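Local coordinates for protein SusD homolog (Bacteroides thetaiotaomicron VPI-5482, PDB 3IHV) that probably binds glycans at the bacterial outer membrane, as a SusD-family protein, and may help pass them on for uptake, at residues L24-Y37 and Y116-E130. Residues are numbered along the deposited sequence; the frame is centred on the assembly and turned at random.
Sequences LLGVYRTNTLDAMY and YIAEARALRGMFYFE. With EDO (1,2-ethanediol), chain M.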
# COMPACT_ATOMS: atom_id res chain seq x y z
N LEU A 24 -22.07 5.78 4.72
CA LEU A 24 -20.81 5.09 5.04
C LEU A 24 -20.04 4.70 3.78
O LEU A 24 -18.83 4.86 3.70
CB LEU A 24 -21.07 3.82 5.86
CG LEU A 24 -19.87 2.93 6.12
CD1 LEU A 24 -18.87 3.61 7.02
CD2 LEU A 24 -20.34 1.59 6.72
N LEU A 25 -20.73 4.19 2.78
CA LEU A 25 -20.10 3.82 1.54
C LEU A 25 -19.45 5.03 0.86
O LEU A 25 -18.46 4.87 0.16
CB LEU A 25 -21.09 3.09 0.62
CG LEU A 25 -21.45 1.65 1.08
CD1 LEU A 25 -22.44 1.04 0.08
CD2 LEU A 25 -20.29 0.75 1.25
N GLY A 26 -19.98 6.23 1.09
CA GLY A 26 -19.35 7.45 0.59
C GLY A 26 -18.01 7.75 1.25
O GLY A 26 -17.11 8.39 0.64
N VAL A 27 -17.83 7.33 2.51
CA VAL A 27 -16.55 7.47 3.17
C VAL A 27 -15.54 6.53 2.48
O VAL A 27 -14.41 6.92 2.14
CB VAL A 27 -16.61 7.16 4.70
CG1 VAL A 27 -15.25 7.49 5.37
CG2 VAL A 27 -17.77 7.96 5.37
N TYR A 28 -15.94 5.27 2.29
CA TYR A 28 -15.12 4.34 1.56
C TYR A 28 -14.74 4.81 0.16
O TYR A 28 -13.62 4.56 -0.29
CB TYR A 28 -15.82 3.02 1.39
CG TYR A 28 -15.77 2.10 2.61
CD1 TYR A 28 -14.68 1.28 2.82
CD2 TYR A 28 -16.83 2.03 3.50
CE1 TYR A 28 -14.62 0.41 3.89
CE2 TYR A 28 -16.79 1.19 4.59
CZ TYR A 28 -15.69 0.34 4.76
OH TYR A 28 -15.59 -0.54 5.82
N ARG A 29 -15.67 5.45 -0.54
CA ARG A 29 -15.44 5.85 -1.93
C ARG A 29 -14.22 6.76 -2.01
O ARG A 29 -13.58 6.82 -3.05
CB ARG A 29 -16.70 6.52 -2.48
CG ARG A 29 -16.72 6.90 -3.92
CD ARG A 29 -18.16 7.48 -4.22
NE ARG A 29 -19.19 6.53 -3.78
CZ ARG A 29 -20.23 6.77 -2.96
NH1 ARG A 29 -20.55 7.99 -2.53
NH2 ARG A 29 -21.03 5.76 -2.63
N THR A 30 -13.86 7.45 -0.92
CA THR A 30 -12.68 8.32 -0.93
C THR A 30 -11.45 7.54 -1.43
O THR A 30 -10.62 8.06 -2.22
CB THR A 30 -12.39 8.91 0.46
OG1 THR A 30 -13.61 9.36 1.06
CG2 THR A 30 -11.43 10.09 0.36
N ASN A 31 -11.36 6.28 -1.01
CA ASN A 31 -10.23 5.44 -1.35
C ASN A 31 -9.96 5.24 -2.83
O ASN A 31 -8.82 4.95 -3.16
CB ASN A 31 -10.34 4.06 -0.68
CG ASN A 31 -10.06 4.13 0.81
OD1 ASN A 31 -9.29 4.98 1.27
ND2 ASN A 31 -10.66 3.23 1.55
N THR A 32 -10.99 5.36 -3.67
CA THR A 32 -10.86 5.09 -5.11
C THR A 32 -10.36 6.29 -5.90
O THR A 32 -10.15 6.18 -7.10
CB THR A 32 -12.18 4.56 -5.74
OG1 THR A 32 -13.22 5.52 -5.57
CG2 THR A 32 -12.57 3.20 -5.11
N LEU A 33 -10.24 7.44 -5.24
CA LEU A 33 -9.69 8.62 -5.90
C LEU A 33 -8.27 8.39 -6.43
O LEU A 33 -7.46 7.70 -5.82
CB LEU A 33 -9.67 9.81 -4.95
CG LEU A 33 -11.03 10.45 -4.60
CD1 LEU A 33 -10.85 11.31 -3.38
CD2 LEU A 33 -11.67 11.26 -5.74
N ASP A 34 -7.98 9.06 -7.53
CA ASP A 34 -6.67 9.02 -8.14
C ASP A 34 -5.62 9.46 -7.11
O ASP A 34 -4.56 8.86 -6.99
CB ASP A 34 -6.71 9.93 -9.38
CG ASP A 34 -5.65 9.61 -10.43
OD1 ASP A 34 -5.53 8.45 -10.87
OD2 ASP A 34 -4.96 10.56 -10.87
N ALA A 35 -5.95 10.49 -6.33
CA ALA A 35 -5.06 11.02 -5.31
C ALA A 35 -4.94 10.15 -4.06
O ALA A 35 -4.13 10.43 -3.17
CB ALA A 35 -5.51 12.46 -4.91
N MSE A 36 -5.78 9.13 -3.97
CA MSE A 36 -5.76 8.11 -2.93
C MSE A 36 -5.22 6.82 -3.58
O MSE A 36 -4.14 6.87 -4.18
CB MSE A 36 -7.16 7.96 -2.31
CG MSE A 36 -7.66 9.22 -1.66
SE MSE A 36 -6.83 9.57 0.06
CE MSE A 36 -7.60 8.10 1.10
N TYR A 37 -5.95 5.70 -3.54
CA TYR A 37 -5.35 4.43 -3.99
C TYR A 37 -5.46 4.16 -5.48
O TYR A 37 -4.94 3.15 -5.95
CB TYR A 37 -5.85 3.27 -3.10
CG TYR A 37 -5.49 3.52 -1.65
CD1 TYR A 37 -4.23 3.27 -1.20
CD2 TYR A 37 -6.41 4.11 -0.77
CE1 TYR A 37 -3.85 3.57 0.11
CE2 TYR A 37 -6.05 4.39 0.55
CZ TYR A 37 -4.78 4.14 0.97
OH TYR A 37 -4.43 4.46 2.26
N TYR A 116 -21.14 0.09 11.61
CA TYR A 116 -20.85 1.18 10.70
C TYR A 116 -20.01 2.27 11.35
O TYR A 116 -19.14 2.85 10.67
CB TYR A 116 -22.13 1.78 10.07
CG TYR A 116 -23.05 0.83 9.35
CD1 TYR A 116 -22.62 -0.42 8.91
CD2 TYR A 116 -24.34 1.20 9.07
CE1 TYR A 116 -23.50 -1.26 8.27
CE2 TYR A 116 -25.19 0.38 8.40
CZ TYR A 116 -24.77 -0.84 8.00
OH TYR A 116 -25.68 -1.66 7.35
N ILE A 117 -20.24 2.53 12.65
CA ILE A 117 -19.43 3.45 13.42
C ILE A 117 -18.01 2.94 13.44
O ILE A 117 -17.06 3.69 13.22
CB ILE A 117 -19.99 3.65 14.87
CG1 ILE A 117 -21.28 4.48 14.82
CG2 ILE A 117 -18.93 4.31 15.80
CD1 ILE A 117 -22.16 4.40 16.11
N ALA A 118 -17.86 1.63 13.69
CA ALA A 118 -16.55 1.02 13.72
C ALA A 118 -15.83 1.14 12.38
O ALA A 118 -14.62 1.38 12.33
CB ALA A 118 -16.69 -0.49 14.14
N GLU A 119 -16.54 0.89 11.28
CA GLU A 119 -15.99 1.02 9.92
C GLU A 119 -15.54 2.43 9.62
O GLU A 119 -14.46 2.63 9.09
CB GLU A 119 -16.99 0.56 8.85
CG GLU A 119 -17.32 -0.92 8.92
CD GLU A 119 -18.29 -1.32 7.85
OE1 GLU A 119 -17.95 -1.08 6.66
OE2 GLU A 119 -19.38 -1.86 8.16
N ALA A 120 -16.34 3.40 10.01
CA ALA A 120 -15.97 4.81 9.77
C ALA A 120 -14.77 5.20 10.58
O ALA A 120 -13.91 5.97 10.10
CB ALA A 120 -17.19 5.75 10.06
N ARG A 121 -14.71 4.75 11.83
CA ARG A 121 -13.58 5.05 12.69
C ARG A 121 -12.32 4.36 12.16
O ARG A 121 -11.24 4.95 12.26
CB ARG A 121 -13.86 4.65 14.15
CG ARG A 121 -14.91 5.49 14.82
CD ARG A 121 -14.96 5.32 16.35
NE ARG A 121 -13.77 5.88 17.00
CZ ARG A 121 -13.59 5.97 18.32
NH1 ARG A 121 -14.50 5.52 19.17
NH2 ARG A 121 -12.48 6.49 18.79
N ALA A 122 -12.45 3.13 11.65
CA ALA A 122 -11.30 2.42 11.08
C ALA A 122 -10.77 3.20 9.86
O ALA A 122 -9.57 3.37 9.71
CB ALA A 122 -11.65 0.97 10.71
N LEU A 123 -11.67 3.68 9.02
CA LEU A 123 -11.29 4.47 7.85
C LEU A 123 -10.60 5.75 8.30
O LEU A 123 -9.55 6.12 7.76
CB LEU A 123 -12.51 4.77 7.01
CG LEU A 123 -13.00 3.63 6.09
CD1 LEU A 123 -14.44 3.86 5.66
CD2 LEU A 123 -12.05 3.39 4.89
N ARG A 124 -11.18 6.43 9.28
CA ARG A 124 -10.58 7.65 9.80
C ARG A 124 -9.15 7.40 10.35
O ARG A 124 -8.21 8.15 10.08
CB ARG A 124 -11.49 8.28 10.85
CG ARG A 124 -10.96 9.63 11.34
CD ARG A 124 -11.99 10.38 12.20
NE ARG A 124 -12.24 9.68 13.45
CZ ARG A 124 -13.15 10.04 14.34
NH1 ARG A 124 -13.94 11.08 14.12
NH2 ARG A 124 -13.29 9.35 15.46
N GLY A 125 -8.98 6.28 11.04
CA GLY A 125 -7.66 5.87 11.53
C GLY A 125 -6.68 5.63 10.38
O GLY A 125 -5.52 6.06 10.43
N MSE A 126 -7.17 4.97 9.32
CA MSE A 126 -6.39 4.70 8.13
C MSE A 126 -5.97 6.03 7.46
O MSE A 126 -4.80 6.19 7.07
CB MSE A 126 -7.20 3.82 7.16
CG MSE A 126 -6.42 3.40 5.95
SE MSE A 126 -7.55 2.13 4.98
CE MSE A 126 -6.80 2.24 3.17
N PHE A 127 -6.90 6.98 7.35
CA PHE A 127 -6.60 8.28 6.72
C PHE A 127 -5.57 9.05 7.55
O PHE A 127 -4.57 9.57 7.02
CB PHE A 127 -7.84 9.15 6.54
CG PHE A 127 -8.92 8.51 5.70
CD1 PHE A 127 -8.64 7.61 4.68
CD2 PHE A 127 -10.24 8.82 5.96
CE1 PHE A 127 -9.67 7.06 3.92
CE2 PHE A 127 -11.23 8.26 5.22
CZ PHE A 127 -10.96 7.39 4.21
N TYR A 128 -5.77 9.10 8.86
CA TYR A 128 -4.78 9.75 9.74
C TYR A 128 -3.45 9.05 9.75
O TYR A 128 -2.42 9.71 9.91
CB TYR A 128 -5.26 9.96 11.17
CG TYR A 128 -6.11 11.18 11.34
CD1 TYR A 128 -5.56 12.44 11.30
CD2 TYR A 128 -7.48 11.07 11.52
CE1 TYR A 128 -6.34 13.57 11.45
CE2 TYR A 128 -8.26 12.20 11.66
CZ TYR A 128 -7.69 13.42 11.64
OH TYR A 128 -8.49 14.52 11.78
N PHE A 129 -3.44 7.72 9.59
CA PHE A 129 -2.18 7.00 9.54
C PHE A 129 -1.38 7.45 8.33
O PHE A 129 -0.19 7.68 8.44
CB PHE A 129 -2.44 5.48 9.48
CG PHE A 129 -1.17 4.63 9.45
CD1 PHE A 129 -0.11 4.91 10.30
CD2 PHE A 129 -1.08 3.54 8.65
CE1 PHE A 129 1.03 4.15 10.30
CE2 PHE A 129 0.09 2.75 8.66
CZ PHE A 129 1.12 3.06 9.51
N GLU A 130 -2.03 7.49 7.16
CA GLU A 130 -1.36 7.98 5.96
C GLU A 130 -0.84 9.39 6.16
O GLU A 130 0.30 9.69 5.79
CB GLU A 130 -2.25 7.93 4.70
CG GLU A 130 -2.62 6.54 4.23
CD GLU A 130 -1.50 5.81 3.47
OE1 GLU A 130 -0.31 6.08 3.70
OE2 GLU A 130 -1.83 4.92 2.63
C1 EDO M . -13.40 0.52 -2.39
O1 EDO M . -13.17 -0.82 -1.97
C2 EDO M . -13.36 1.48 -1.21
O2 EDO M . -12.26 1.30 -0.31
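Leu123 sets its methyl CD1 over one face of the Tyr28 ring, 3.5 Å from the centroid and only 4° off the normal, a CH-pi contact in a buried interface whose apolar middle is flanked by two tyrosine-glutamate hydrogen bonds. The same methyl meets Val27 CG1, so it sits between the ring and the aliphatic branch. The tyrosine's CB points away from helix 116-130, but CG lies opposite the carbonyl carbon, and the long ring swings back to bring OH 2.6 Å from Glu119 OE1. That oxygen receives it on its anti lone pair, with ring and carboxylate planes 61° apart. Glu119 OE2 forms salt bridges with Arg186 and Arg192, while Phe193 N also bonds the Tyr28 hydroxyl. Beyond this pair, Leu24 lies across Glu119 at roughly a right angle and sets CD2 3.7 Å from Tyr116 CD1.

On the other flank Tyr37 repeats the scheme: its OH donates to the anti lone pair of Glu130 OE2 at 2.7 Å, and the Met126 methyl CE packs 3.5 Å from Tyr37 CE2. Between the two pairs, Phe127 turns its edge to Asn31 OD1, 3.4 Å from CE1, and receives Met36 CE obliquely. That amide oxygen is buried without a hydrogen-bonding partner, whereas ND2 donates a hydrogen bond to a 1,2-ethanediol, probably from the crystallisation liquor.

Helix 17-29, the turn after it and the start of helix 34-38 thus lie along helix 107-135 in the helical SusD-family fold, the axes of segments 24-29 and 116-130 19° apart. Glu130 OE1 forms salt bridges with Arg133 and Arg134, so arginines probably balance both buried carboxylates.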